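Local coordinates for protein lipocalin AI-4 (Rhodnius prolixus, PDB 5H9N) that binds cysteinyl leukotrienes, here leukotriene C4, inside a lipocalin barrel, and as a salivary protein of a blood-feeding insect probably sequesters these host mediators, at residues A[46-51]-A[108-113]; A[55-60]-A[64-69]; A[81-84]-A[90-93]; A[97-102]-A[139-144]. The protein carries 1 engineered substitution. One frame throughout, in Å; residues are numbered along the deposited sequence. Where two conformers were deposited one is given.

Interaction 1 of 4, residues A[46-51]-A[108-113]. With LTX ((5~{S},6~{R},7~{E},9~{E},11~{Z},14~{Z})-6-[(2~{R})-2-[[(4~{S})-4-azanyl-5-oxidanyl-5-oxidanylidene-pentanoyl]amino]-3-( 2-hydroxy-2-oxoethylamino)-3-oxidanylidene-propyl]sulfanyl-5-oxidanyl-icosa-7,9,11,14-tetraenoic acid), chain B.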
# COMPACT_ATOMS: atom_id res chain seq x y z
N GLU A 46 8.85 7.82 0.44
CA GLU A 46 8.00 7.79 -0.75
C GLU A 46 6.71 8.54 -0.52
O GLU A 46 5.96 8.23 0.41
CB GLU A 46 7.69 6.34 -1.15
CG GLU A 46 8.90 5.56 -1.61
CD GLU A 46 8.56 4.18 -2.15
OE1 GLU A 46 7.47 3.65 -1.86
OE2 GLU A 46 9.41 3.64 -2.88
N LYS A 47 6.47 9.54 -1.36
CA LYS A 47 5.22 10.29 -1.38
C LYS A 47 4.37 9.78 -2.52
O LYS A 47 4.75 9.92 -3.69
CB LYS A 47 5.48 11.79 -1.54
CG LYS A 47 4.19 12.62 -1.53
CD LYS A 47 4.47 14.11 -1.71
CE LYS A 47 4.96 14.42 -3.12
NZ LYS A 47 5.02 15.88 -3.38
N TYR A 48 3.22 9.19 -2.19
CA TYR A 48 2.28 8.68 -3.18
C TYR A 48 1.26 9.76 -3.50
O TYR A 48 0.48 10.18 -2.64
CB TYR A 48 1.60 7.41 -2.66
CG TYR A 48 2.50 6.21 -2.67
CD1 TYR A 48 3.58 6.12 -1.79
CD2 TYR A 48 2.30 5.16 -3.57
CE1 TYR A 48 4.43 5.01 -1.81
CE2 TYR A 48 3.14 4.06 -3.59
CZ TYR A 48 4.20 3.99 -2.72
OH TYR A 48 5.03 2.89 -2.75
N GLN A 49 1.27 10.20 -4.75
CA GLN A 49 0.36 11.23 -5.23
C GLN A 49 -0.79 10.56 -5.94
O GLN A 49 -0.57 9.73 -6.82
CB GLN A 49 1.10 12.18 -6.16
CG GLN A 49 2.27 12.85 -5.48
CD GLN A 49 3.10 13.70 -6.41
OE1 GLN A 49 4.31 13.52 -6.52
NE2 GLN A 49 2.46 14.64 -7.07
N THR A 50 -2.02 10.91 -5.57
CA THR A 50 -3.19 10.29 -6.18
C THR A 50 -3.90 11.25 -7.12
O THR A 50 -3.86 12.47 -6.93
CB THR A 50 -4.22 9.80 -5.14
OG1 THR A 50 -4.82 10.93 -4.49
CG2 THR A 50 -3.59 8.85 -4.11
N GLY A 51 -4.57 10.68 -8.12
CA GLY A 51 -5.41 11.45 -9.02
C GLY A 51 -6.67 10.67 -9.32
O GLY A 51 -6.88 9.58 -8.77
N LEU A 108 -2.19 -0.57 4.81
CA LEU A 108 -2.41 -1.32 3.58
C LEU A 108 -1.67 -2.63 3.59
O LEU A 108 -0.62 -2.78 4.23
CB LEU A 108 -1.97 -0.51 2.36
CG LEU A 108 -2.97 0.46 1.73
CD1 LEU A 108 -3.38 1.54 2.73
CD2 LEU A 108 -2.40 1.09 0.46
N TYR A 109 -2.19 -3.57 2.82
CA TYR A 109 -1.49 -4.81 2.48
C TYR A 109 -1.13 -4.72 1.02
O TYR A 109 -1.97 -4.31 0.21
CB TYR A 109 -2.38 -6.02 2.76
CG TYR A 109 -1.79 -7.33 2.29
CD1 TYR A 109 -0.74 -7.92 2.99
CD2 TYR A 109 -2.27 -7.98 1.16
CE1 TYR A 109 -0.19 -9.11 2.58
CE2 TYR A 109 -1.73 -9.17 0.74
CZ TYR A 109 -0.69 -9.73 1.44
OH TYR A 109 -0.18 -10.94 1.00
N ARG A 110 0.11 -5.05 0.67
CA ARG A 110 0.55 -5.04 -0.71
C ARG A 110 1.20 -6.37 -1.06
O ARG A 110 1.89 -6.96 -0.23
CB ARG A 110 1.53 -3.89 -0.96
CG ARG A 110 1.97 -3.74 -2.42
CD ARG A 110 2.65 -2.39 -2.68
NE ARG A 110 3.91 -2.27 -1.96
CZ ARG A 110 4.58 -1.13 -1.82
NH1 ARG A 110 4.09 -0.01 -2.36
NH2 ARG A 110 5.70 -1.10 -1.12
N CYS A 111 1.00 -6.84 -2.28
CA CYS A 111 1.54 -8.12 -2.71
C CYS A 111 1.71 -8.14 -4.22
O CYS A 111 0.88 -7.59 -4.94
CB CYS A 111 0.62 -9.26 -2.25
SG CYS A 111 1.26 -10.91 -2.49
N GLY A 112 2.76 -8.77 -4.71
CA GLY A 112 2.95 -8.88 -6.14
C GLY A 112 4.19 -9.67 -6.48
O GLY A 112 5.06 -9.91 -5.63
N LEU A 113 4.27 -10.08 -7.74
CA LEU A 113 5.46 -10.74 -8.24
C LEU A 113 6.54 -9.69 -8.49
O LEU A 113 6.27 -8.63 -9.07
CB LEU A 113 5.15 -11.51 -9.53
CG LEU A 113 4.08 -12.58 -9.43
CD1 LEU A 113 3.97 -13.33 -10.75
CD2 LEU A 113 4.36 -13.55 -8.28
O2 LTX B . 5.26 -4.57 -1.09
C1 LTX B . 6.41 -4.49 -0.60
O1 LTX B . 6.79 -3.49 0.06
C2 LTX B . 7.36 -5.64 -0.79
C3 LTX B . 8.43 -5.25 -1.80
C4 LTX B . 7.81 -4.56 -3.01
C5 LTX B . 8.82 -4.41 -4.13
O3 LTX B . 9.80 -3.42 -3.80
C6 LTX B . 8.16 -4.04 -5.46
C7 LTX B . 7.49 -2.67 -5.37
C8 LTX B . 6.16 -2.51 -5.47
C9 LTX B . 5.57 -1.16 -5.41
C10 LTX B . 4.30 -0.88 -5.73
C11 LTX B . 3.80 0.50 -5.64
C12 LTX B . 2.56 0.93 -5.90
C13 LTX B . 1.40 0.05 -6.33
C14 LTX B . 0.78 -0.68 -5.16
C15 LTX B . -0.03 -0.10 -4.27
C16 LTX B . -0.42 1.35 -4.36
C17 LTX B . -0.56 1.94 -2.96
C18 LTX B . -1.16 3.34 -3.05
C19 LTX B . -1.05 4.09 -1.73
C20 LTX B . -1.69 5.46 -1.84
O32 LTX B . 10.23 1.87 -7.17
C21 LTX B . 9.89 0.67 -7.28
O31 LTX B . 9.45 -0.01 -6.33
CA3 LTX B . 10.04 0.02 -8.63
N3 LTX B . 9.57 -1.35 -8.58
C22 LTX B . 9.83 -2.26 -9.52
O33 LTX B . 10.51 -1.98 -10.50
CA2 LTX B . 9.28 -3.65 -9.38
CB2 LTX B . 8.43 -3.83 -8.13
SG2 LTX B . 9.43 -4.08 -6.69
N2 LTX B . 10.35 -4.62 -9.46
CD1 LTX B . 10.28 -5.67 -10.26
OE1 LTX B . 9.23 -6.11 -10.70
CG1 LTX B . 11.61 -6.31 -10.58
CB1 LTX B . 11.44 -7.67 -11.22
CA1 LTX B . 12.73 -8.48 -11.06
N1 LTX B . 13.16 -8.44 -9.65
C23 LTX B . 13.81 -7.93 -11.93
O11 LTX B . 14.89 -7.59 -11.39
O12 LTX B . 13.61 -7.83 -13.16
O HOH W 1 7.64 0.98 -1.64

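Interaction 2 of 4, residues A[55-60]-A[64-69]. With LTX ((5~{S},6~{R},7~{E},9~{E},11~{Z},14~{Z})-6-[(2~{R})-2-[[(4~{S})-4-azanyl-5-oxidanyl-5-oxidanylidene-pentanoyl]amino]-3-( 2-hydroxy-2-oxoethylamino)-3-oxidanylidene-propyl]sulfanyl-5-oxidanyl-icosa-7,9,11,14-tetraenoic acid), chain B.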
# COMPACT_ATOMS: atom_id res chain seq x y z
N GLN A 55 -5.35 6.65 -10.54
CA GLN A 55 -3.99 6.90 -11.00
C GLN A 55 -3.12 7.32 -9.82
O GLN A 55 -3.56 8.03 -8.91
CB GLN A 55 -3.95 7.97 -12.08
CG GLN A 55 -4.84 7.69 -13.28
CD GLN A 55 -4.54 6.37 -13.95
OE1 GLN A 55 -3.47 6.19 -14.55
NE2 GLN A 55 -5.47 5.44 -13.87
N LEU A 56 -1.86 6.90 -9.82
CA LEU A 56 -0.95 7.40 -8.82
C LEU A 56 0.47 7.50 -9.34
O LEU A 56 0.84 6.89 -10.35
CB LEU A 56 -1.01 6.56 -7.54
CG LEU A 56 -0.79 5.05 -7.54
CD1 LEU A 56 0.67 4.74 -7.32
CD2 LEU A 56 -1.64 4.44 -6.44
N ASN A 57 1.21 8.38 -8.69
CA ASN A 57 2.61 8.63 -8.98
C ASN A 57 3.38 8.53 -7.67
O ASN A 57 2.88 8.97 -6.64
CB ASN A 57 2.80 10.03 -9.59
CG ASN A 57 2.12 10.20 -10.93
OD1 ASN A 57 1.44 9.31 -11.42
ND2 ASN A 57 2.30 11.37 -11.52
N PHE A 58 4.56 7.94 -7.67
CA PHE A 58 5.40 8.06 -6.48
C PHE A 58 6.86 8.06 -6.88
O PHE A 58 7.22 7.64 -7.98
CB PHE A 58 5.08 6.95 -5.45
CG PHE A 58 5.49 5.56 -5.86
CD1 PHE A 58 4.64 4.77 -6.61
CD2 PHE A 58 6.70 5.03 -5.45
CE1 PHE A 58 5.01 3.47 -6.98
CE2 PHE A 58 7.08 3.74 -5.81
CZ PHE A 58 6.23 2.97 -6.57
N ASN A 59 7.69 8.57 -5.98
CA ASN A 59 9.14 8.61 -6.19
C ASN A 59 9.74 7.28 -5.74
O ASN A 59 10.03 7.09 -4.55
CB ASN A 59 9.78 9.80 -5.44
CG ASN A 59 9.41 9.84 -3.97
OD1 ASN A 59 8.25 9.73 -3.60
ND2 ASN A 59 10.42 9.99 -3.12
N GLY A 60 9.92 6.35 -6.66
CA GLY A 60 10.40 5.01 -6.32
C GLY A 60 11.91 4.90 -6.19
O GLY A 60 12.62 5.88 -6.37
N ASP A 64 10.95 7.90 -10.81
CA ASP A 64 9.53 8.08 -10.61
C ASP A 64 8.74 6.93 -11.22
O ASP A 64 9.11 6.38 -12.25
CB ASP A 64 9.08 9.41 -11.21
CG ASP A 64 9.44 10.59 -10.33
OD1 ASP A 64 10.09 10.36 -9.28
OD2 ASP A 64 9.09 11.74 -10.67
N VAL A 65 7.66 6.58 -10.54
CA VAL A 65 6.81 5.47 -10.93
C VAL A 65 5.39 5.97 -11.15
O VAL A 65 4.87 6.75 -10.36
CB VAL A 65 6.79 4.37 -9.85
CG1 VAL A 65 5.94 3.19 -10.31
CG2 VAL A 65 8.21 3.92 -9.55
N LYS A 66 4.77 5.52 -12.23
CA LYS A 66 3.39 5.88 -12.53
C LYS A 66 2.55 4.62 -12.62
O LYS A 66 2.92 3.67 -13.30
CB LYS A 66 3.32 6.68 -13.82
CG LYS A 66 4.03 8.02 -13.72
CD LYS A 66 4.02 8.77 -15.04
CE LYS A 66 4.19 10.26 -14.81
NZ LYS A 66 5.17 10.56 -13.74
N CYS A 67 1.40 4.63 -11.94
CA CYS A 67 0.55 3.44 -11.88
C CYS A 67 -0.89 3.74 -12.23
O CYS A 67 -1.41 4.83 -11.97
CB CYS A 67 0.58 2.83 -10.48
SG CYS A 67 2.20 2.36 -9.86
N SER A 68 -1.55 2.74 -12.81
CA SER A 68 -2.97 2.83 -13.12
C SER A 68 -3.68 1.67 -12.42
O SER A 68 -3.32 0.51 -12.63
CB SER A 68 -3.18 2.78 -14.62
OG SER A 68 -4.55 2.79 -14.96
N GLY A 69 -4.69 1.98 -11.61
CA GLY A 69 -5.37 0.94 -10.84
C GLY A 69 -6.71 0.50 -11.39
O GLY A 69 -7.34 1.18 -12.20
O2 LTX B . 5.26 -4.57 -1.09
C1 LTX B . 6.41 -4.49 -0.60
O1 LTX B . 6.79 -3.49 0.06
C2 LTX B . 7.36 -5.64 -0.79
C3 LTX B . 8.43 -5.25 -1.80
C4 LTX B . 7.81 -4.56 -3.01
C5 LTX B . 8.82 -4.41 -4.13
O3 LTX B . 9.80 -3.42 -3.80
C6 LTX B . 8.16 -4.04 -5.46
C7 LTX B . 7.49 -2.67 -5.37
C8 LTX B . 6.16 -2.51 -5.47
C9 LTX B . 5.57 -1.16 -5.41
C10 LTX B . 4.30 -0.88 -5.73
C11 LTX B . 3.80 0.50 -5.64
C12 LTX B . 2.56 0.93 -5.90
C13 LTX B . 1.40 0.05 -6.33
C14 LTX B . 0.78 -0.68 -5.16
C15 LTX B . -0.03 -0.10 -4.27
C16 LTX B . -0.42 1.35 -4.36
C17 LTX B . -0.56 1.94 -2.96
C18 LTX B . -1.16 3.34 -3.05
C19 LTX B . -1.05 4.09 -1.73
C20 LTX B . -1.69 5.46 -1.84
O32 LTX B . 10.23 1.87 -7.17
C21 LTX B . 9.89 0.67 -7.28
O31 LTX B . 9.45 -0.01 -6.33
CA3 LTX B . 10.04 0.02 -8.63
N3 LTX B . 9.57 -1.35 -8.58
C22 LTX B . 9.83 -2.26 -9.52
O33 LTX B . 10.51 -1.98 -10.50
CA2 LTX B . 9.28 -3.65 -9.38
CB2 LTX B . 8.43 -3.83 -8.13
SG2 LTX B . 9.43 -4.08 -6.69
N2 LTX B . 10.35 -4.62 -9.46
CD1 LTX B . 10.28 -5.67 -10.26
OE1 LTX B . 9.23 -6.11 -10.70
CG1 LTX B . 11.61 -6.31 -10.58
CB1 LTX B . 11.44 -7.67 -11.22
CA1 LTX B . 12.73 -8.48 -11.06
N1 LTX B . 13.16 -8.44 -9.65
C23 LTX B . 13.81 -7.93 -11.93
O11 LTX B . 14.89 -7.59 -11.39
O12 LTX B . 13.61 -7.83 -13.16
O HOH W 2 -0.75 6.54 -14.43

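Interaction 3 of 4, residues A[81-84]-A[90-93]. With LTX ((5~{S},6~{R},7~{E},9~{E},11~{Z},14~{Z})-6-[(2~{R})-2-[[(4~{S})-4-azanyl-5-oxidanyl-5-oxidanylidene-pentanoyl]amino]-3-( 2-hydroxy-2-oxoethylamino)-3-oxidanylidene-propyl]sulfanyl-5-oxidanyl-icosa-7,9,11,14-tetraenoic acid), chain B.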
# COMPACT_ATOMS: atom_id res chain seq x y z
N PHE A 81 -2.61 -2.61 -9.63
CA PHE A 81 -1.95 -1.45 -10.22
C PHE A 81 -0.93 -1.89 -11.25
O PHE A 81 -0.04 -2.70 -10.96
CB PHE A 81 -1.30 -0.60 -9.14
CG PHE A 81 -2.29 0.22 -8.37
CD1 PHE A 81 -2.66 1.47 -8.81
CD2 PHE A 81 -2.89 -0.29 -7.22
CE1 PHE A 81 -3.60 2.22 -8.12
CE2 PHE A 81 -3.82 0.48 -6.52
CZ PHE A 81 -4.18 1.73 -6.98
N GLN A 82 -1.08 -1.34 -12.45
CA GLN A 82 -0.12 -1.54 -13.51
C GLN A 82 0.82 -0.34 -13.52
O GLN A 82 0.38 0.78 -13.72
CB GLN A 82 -0.82 -1.68 -14.85
CG GLN A 82 0.08 -2.16 -15.97
CD GLN A 82 0.73 -3.49 -15.64
OE1 GLN A 82 0.10 -4.37 -15.04
NE2 GLN A 82 1.99 -3.65 -16.02
N CYS A 83 2.10 -0.59 -13.28
CA CYS A 83 3.05 0.49 -13.04
C CYS A 83 4.20 0.47 -14.04
O CYS A 83 4.62 -0.58 -14.51
CB CYS A 83 3.64 0.40 -11.63
SG CYS A 83 2.46 0.37 -10.26
N THR A 84 4.70 1.66 -14.35
CA THR A 84 5.87 1.82 -15.20
C THR A 84 6.85 2.76 -14.50
O THR A 84 6.43 3.64 -13.75
CB THR A 84 5.51 2.37 -16.59
OG1 THR A 84 4.84 3.62 -16.46
CG2 THR A 84 4.62 1.39 -17.34
N SER A 90 8.47 -2.20 -15.76
CA SER A 90 7.02 -2.30 -15.62
C SER A 90 6.68 -3.47 -14.72
O SER A 90 7.36 -4.49 -14.74
CB SER A 90 6.34 -2.45 -16.97
OG SER A 90 6.60 -3.73 -17.52
N PHE A 91 5.63 -3.33 -13.93
CA PHE A 91 5.24 -4.38 -13.02
C PHE A 91 3.78 -4.22 -12.62
O PHE A 91 3.17 -3.18 -12.85
CB PHE A 91 6.15 -4.39 -11.78
CG PHE A 91 6.09 -3.13 -10.95
CD1 PHE A 91 6.89 -2.04 -11.25
CD2 PHE A 91 5.25 -3.06 -9.85
CE1 PHE A 91 6.84 -0.89 -10.47
CE2 PHE A 91 5.19 -1.92 -9.07
CZ PHE A 91 5.99 -0.83 -9.39
N THR A 92 3.23 -5.28 -12.02
CA THR A 92 1.86 -5.26 -11.53
C THR A 92 1.90 -5.52 -10.03
O THR A 92 2.58 -6.44 -9.58
CB THR A 92 1.00 -6.33 -12.21
OG1 THR A 92 1.11 -6.19 -13.63
CG2 THR A 92 -0.47 -6.21 -11.79
N SER A 93 1.22 -4.67 -9.27
CA SER A 93 1.19 -4.77 -7.82
C SER A 93 -0.25 -4.76 -7.32
O SER A 93 -1.10 -4.06 -7.88
CB SER A 93 1.96 -3.61 -7.21
OG SER A 93 1.96 -3.66 -5.80
O2 LTX B . 5.26 -4.57 -1.09
C1 LTX B . 6.41 -4.49 -0.60
O1 LTX B . 6.79 -3.49 0.06
C2 LTX B . 7.36 -5.64 -0.79
C3 LTX B . 8.43 -5.25 -1.80
C4 LTX B . 7.81 -4.56 -3.01
C5 LTX B . 8.82 -4.41 -4.13
O3 LTX B . 9.80 -3.42 -3.80
C6 LTX B . 8.16 -4.04 -5.46
C7 LTX B . 7.49 -2.67 -5.37
C8 LTX B . 6.16 -2.51 -5.47
C9 LTX B . 5.57 -1.16 -5.41
C10 LTX B . 4.30 -0.88 -5.73
C11 LTX B . 3.80 0.50 -5.64
C12 LTX B . 2.56 0.93 -5.90
C13 LTX B . 1.40 0.05 -6.33
C14 LTX B . 0.78 -0.68 -5.16
C15 LTX B . -0.03 -0.10 -4.27
C16 LTX B . -0.42 1.35 -4.36
C17 LTX B . -0.56 1.94 -2.96
C18 LTX B . -1.16 3.34 -3.05
C19 LTX B . -1.05 4.09 -1.73
C20 LTX B . -1.69 5.46 -1.84
O32 LTX B . 10.23 1.87 -7.17
C21 LTX B . 9.89 0.67 -7.28
O31 LTX B . 9.45 -0.01 -6.33
CA3 LTX B . 10.04 0.02 -8.63
N3 LTX B . 9.57 -1.35 -8.58
C22 LTX B . 9.83 -2.26 -9.52
O33 LTX B . 10.51 -1.98 -10.50
CA2 LTX B . 9.28 -3.65 -9.38
CB2 LTX B . 8.43 -3.83 -8.13
SG2 LTX B . 9.43 -4.08 -6.69
N2 LTX B . 10.35 -4.62 -9.46
CD1 LTX B . 10.28 -5.67 -10.26
OE1 LTX B . 9.23 -6.11 -10.70
CG1 LTX B . 11.61 -6.31 -10.58
CB1 LTX B . 11.44 -7.67 -11.22
CA1 LTX B . 12.73 -8.48 -11.06
N1 LTX B . 13.16 -8.44 -9.65
C23 LTX B . 13.81 -7.93 -11.93
O11 LTX B . 14.89 -7.59 -11.39
O12 LTX B . 13.61 -7.83 -13.16
O HOH W 3 3.56 -5.90 -15.69

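Interaction 4 of 4, residues A[97-102]-A[139-144]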
# COMPACT_ATOMS: atom_id res chain seq x y z
N VAL A 97 -6.78 -1.81 1.27
CA VAL A 97 -6.74 -0.94 2.44
C VAL A 97 -7.35 -1.70 3.61
O VAL A 97 -8.55 -1.97 3.64
CB VAL A 97 -7.48 0.38 2.20
CG1 VAL A 97 -7.40 1.26 3.44
CG2 VAL A 97 -6.87 1.10 1.01
N VAL A 98 -6.53 -2.07 4.59
CA VAL A 98 -6.99 -2.83 5.73
C VAL A 98 -7.80 -1.97 6.69
O VAL A 98 -8.86 -2.37 7.15
CB VAL A 98 -5.80 -3.49 6.45
CG1 VAL A 98 -6.26 -4.27 7.65
CG2 VAL A 98 -5.02 -4.39 5.48
N GLU A 99 -7.28 -0.78 6.98
CA GLU A 99 -7.93 0.14 7.91
C GLU A 99 -7.48 1.54 7.58
O GLU A 99 -6.29 1.75 7.34
CB GLU A 99 -7.56 -0.19 9.36
CG GLU A 99 -8.27 -1.36 9.99
CD GLU A 99 -9.54 -0.95 10.70
OE1 GLU A 99 -9.51 -0.85 11.94
OE2 GLU A 99 -10.56 -0.72 10.01
N THR A 100 -8.39 2.52 7.57
CA THR A 100 -7.98 3.91 7.35
C THR A 100 -9.00 4.85 7.96
O THR A 100 -10.17 4.50 8.04
CB THR A 100 -7.82 4.25 5.84
OG1 THR A 100 -7.37 5.60 5.69
CG2 THR A 100 -9.12 4.09 5.10
N ASP A 101 -8.55 6.03 8.41
CA ASP A 101 -9.49 7.07 8.81
C ASP A 101 -9.50 8.19 7.76
O ASP A 101 -10.10 9.23 7.98
CB ASP A 101 -9.15 7.61 10.21
CG ASP A 101 -7.91 8.50 10.25
OD1 ASP A 101 -7.11 8.46 9.30
OD2 ASP A 101 -7.75 9.23 11.25
N TYR A 102 -8.82 7.95 6.64
CA TYR A 102 -8.77 8.83 5.46
C TYR A 102 -8.01 10.14 5.66
O TYR A 102 -7.28 10.57 4.77
CB TYR A 102 -10.19 9.14 4.94
CG TYR A 102 -11.01 7.89 4.69
CD1 TYR A 102 -10.81 7.12 3.56
CD2 TYR A 102 -11.97 7.48 5.61
CE1 TYR A 102 -11.55 5.98 3.33
CE2 TYR A 102 -12.71 6.33 5.39
CZ TYR A 102 -12.50 5.59 4.25
OH TYR A 102 -13.25 4.45 4.05
N SER A 139 -4.04 0.36 17.20
CA SER A 139 -3.42 -0.49 18.21
C SER A 139 -3.94 -1.93 18.19
O SER A 139 -3.18 -2.89 18.10
CB SER A 139 -3.64 0.12 19.59
OG SER A 139 -5.02 0.09 19.92
N THR A 140 -5.26 -2.07 18.28
CA THR A 140 -5.86 -3.40 18.36
C THR A 140 -5.68 -4.16 17.05
O THR A 140 -5.34 -5.35 17.05
CB THR A 140 -7.35 -3.30 18.71
OG1 THR A 140 -7.49 -2.47 19.87
CG2 THR A 140 -7.93 -4.67 18.99
N LYS A 141 -5.86 -3.47 15.93
CA LYS A 141 -5.73 -4.09 14.61
C LYS A 141 -4.31 -4.60 14.37
O LYS A 141 -4.11 -5.70 13.85
CB LYS A 141 -6.13 -3.11 13.52
CG LYS A 141 -6.17 -3.71 12.13
CD LYS A 141 -7.18 -4.85 12.11
CE LYS A 141 -7.81 -5.01 10.75
NZ LYS A 141 -8.94 -5.98 10.80
N LEU A 142 -3.32 -3.80 14.75
CA LEU A 142 -1.92 -4.21 14.61
C LEU A 142 -1.63 -5.44 15.47
O LEU A 142 -0.92 -6.34 15.04
CB LEU A 142 -0.98 -3.07 14.96
CG LEU A 142 -1.00 -1.88 14.00
CD1 LEU A 142 -0.23 -0.71 14.60
CD2 LEU A 142 -0.42 -2.27 12.64
N ASN A 143 -2.19 -5.47 16.68
CA ASN A 143 -2.02 -6.64 17.52
C ASN A 143 -2.61 -7.89 16.86
O ASN A 143 -1.97 -8.93 16.81
CB ASN A 143 -2.66 -6.42 18.89
CG ASN A 143 -2.45 -7.58 19.83
OD1 ASN A 143 -3.31 -8.45 19.97
ND2 ASN A 143 -1.29 -7.62 20.48
N GLN A 144 -3.82 -7.75 16.32
CA GLN A 144 -4.52 -8.85 15.67
C GLN A 144 -3.74 -9.39 14.48
O GLN A 144 -3.72 -10.60 14.23
CB GLN A 144 -5.92 -8.41 15.25
CG GLN A 144 -6.83 -8.16 16.45
CD GLN A 144 -8.16 -7.53 16.09
OE1 GLN A 144 -8.30 -6.88 15.05
NE2 GLN A 144 -9.15 -7.72 16.96
O HOH W 4 -10.41 -3.61 9.58

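Interaction 1 of 4, residues A[46-51]-A[108-113]
E46 prepares the contact that Y48, two residues further on, makes with R110 across the barrel. Its OE1 takes the phenol proton from Y48 OH at 2.7 Å, met on the syn side of the carboxylate though 32° out of its plane. The same oxygen accepts from a water that in turn accepts from R110 NH2. R44 pairs with the other carboxylate oxygen, OE2. Y48 turns its ring inward with CG beside the backbone N (chi1 -74°). With its proton committed to E46, Y48 OH is the acceptor for R110 NH1 at 3.1 Å, lying in the guanidinium plane. Strands 46-51 and 105-112 are opposite walls of the lipocalin barrel, with Y48 CA 12.9 Å from L108 CA, and leukotriene C4 lies between them. R110, its chain bent at chi3, spends NE and NH2 on the C1 carboxylate of the leukotriene's fatty-acid part, NE reaching O2 at 2.8 Å and NH2 reaching O1 at 2.9 Å. Ligand C9 sits over one guanidinium face, while C12 comes to the edge of the Y48 ring.

Interaction 2 of 4, residues A[55-60]-A[64-69]
C67 O is approached by several groups: L56 N donates to it at 3.0 Å, Q55 CA brings a C-H against it at 3.4 Å, and a water near Q55 OE1 may add a weak bond. L56 O returns the pairing by accepting from C67 N at 2.8 Å. F58 and V65 repeat this two residues along, so L56 with C67 and F58 with V65 are hydrogen-bonded pairs of the antiparallel ladder formed by strands 55-60 and 64-69. Between them stands the non-hydrogen-bonded pair N57 with K66, whose side chains lie on the outer face.

L56, F58, V65 and C67 face into the barrel. The F58 ring is swung between its own N and carbonyl carbon (chi1 69°), which lays one face over V65; V65 CB sits 3.8 Å from the ring centroid in a CH-pi contact. C67 SG meets the same ring at its edge. L56 turns CD1 to C67 CB at 3.7 Å and CD2 to the leukotriene tail at C18, and F58 CE1 touches ligand C11 at 3.5 Å. From the neighbouring strand 46-51, Y48 stacks with F58. The ring is thus packed mainly by carbon and sulfur, and this stretch of wall offers the lipid chain a greasy surface, its backbone polar groups being spent within the sheet.

Interaction 3 of 4, residues A[81-84]-A[90-93]
This beta hairpin of strands 78-85 and 90-100 is part of the lipocalin barrel wall, and F91 is one of the residues that join its pairing to the ligand. The F91 ring lies between two partners. C83 CB rests on one face, 3.7 Å from the centroid in a CH-pi contact, with C83 SG oblique to the ring; on the opposite face ligand CB2 stands 3.6 Å above the plane and over its centre. A chi1 of 62° brings the ring across toward C83. The glycyl amide of leukotriene C4 also touches it, N3 approaching F91 CE1 at 3.4 Å.

C83 and F91 are a hydrogen-bonded antiparallel pair, C83 N giving a bond of 2.8 Å to F91 O. F81 and S93 pair in the same way two residues along the strands, F81 N reaching S93 O at 2.7 Å. Both pairs face the ligand: S93 OG comes to 3.3 Å from ligand C14, and one face of the F81 ring lies against C16. On the outer side T92 OG1 donates to Q82 OE1 in a very short bond of 2.5 Å, the glutamine chain folding at chi2 (57°) to meet it. A water links the two side chains a second time, accepting from Q82 NE2 and donating to T92 OG1.

Interaction 4 of 4, residues A[97-102]-A[139-144]
Apolar packing carries most of this contact, through the methylene chain of K141. The lysine leaves helix 139-144 with CG anti to the backbone N (chi1 -173°), bends at chi2, and then runs out over V98 and E99. Its CE touches V98 CG1 at 3.5 Å, the two side chains crossing at a slant. E99 CG lies 3.8 Å from the same CE and equally near K141 CG, so the aliphatic part of the glutamate packs beside the aliphatic part of the lysine.

The polar link runs through water. K141 NZ, which also bonds to the carbonyl of K16, gives a weak bond of 3.0 Å to a water molecule. That water donates to V98 O at 3.1 Å. Although opposite in charge, K141 NZ and E99 OE1 stay 5.3 Å apart, too far for a salt bridge, though a weak electrostatic attraction is possible.

The backbone explains why two consecutive residues can both meet one lysine. V98 and E99 together oppose L107 of strand 105-112, a classic beta bulge, and both CB atoms are directed at the helix. A helix following the last long barrel strand and laid against the barrel's outside is typical of lipocalins.

Interactions 1, 2 and 3 surround one leukotriene, while interaction 4 lies on the outside of the same curled sheet, the V98 side chain about 11 Å from the ligand; it touches interaction 1 where L108 CD1 meets V97 CG2 at 3.9 Å. Interactions 1 and 2, centres 8 Å apart, join where strand 46-51 pairs with 55-60: Q49 N meets N57 O at 2.8 Å. Interactions 2 and 3, centres 9 Å apart, are stitched by the C67-C83 disulfide, with K66 O and T84 N 2.9 Å apart beside it. R110 CG, 3.4 Å from S93 OG, brings interaction 3 back to interaction 1. Strand 90-100 serves interactions 3 and 4, whose centres are about 25 Å apart.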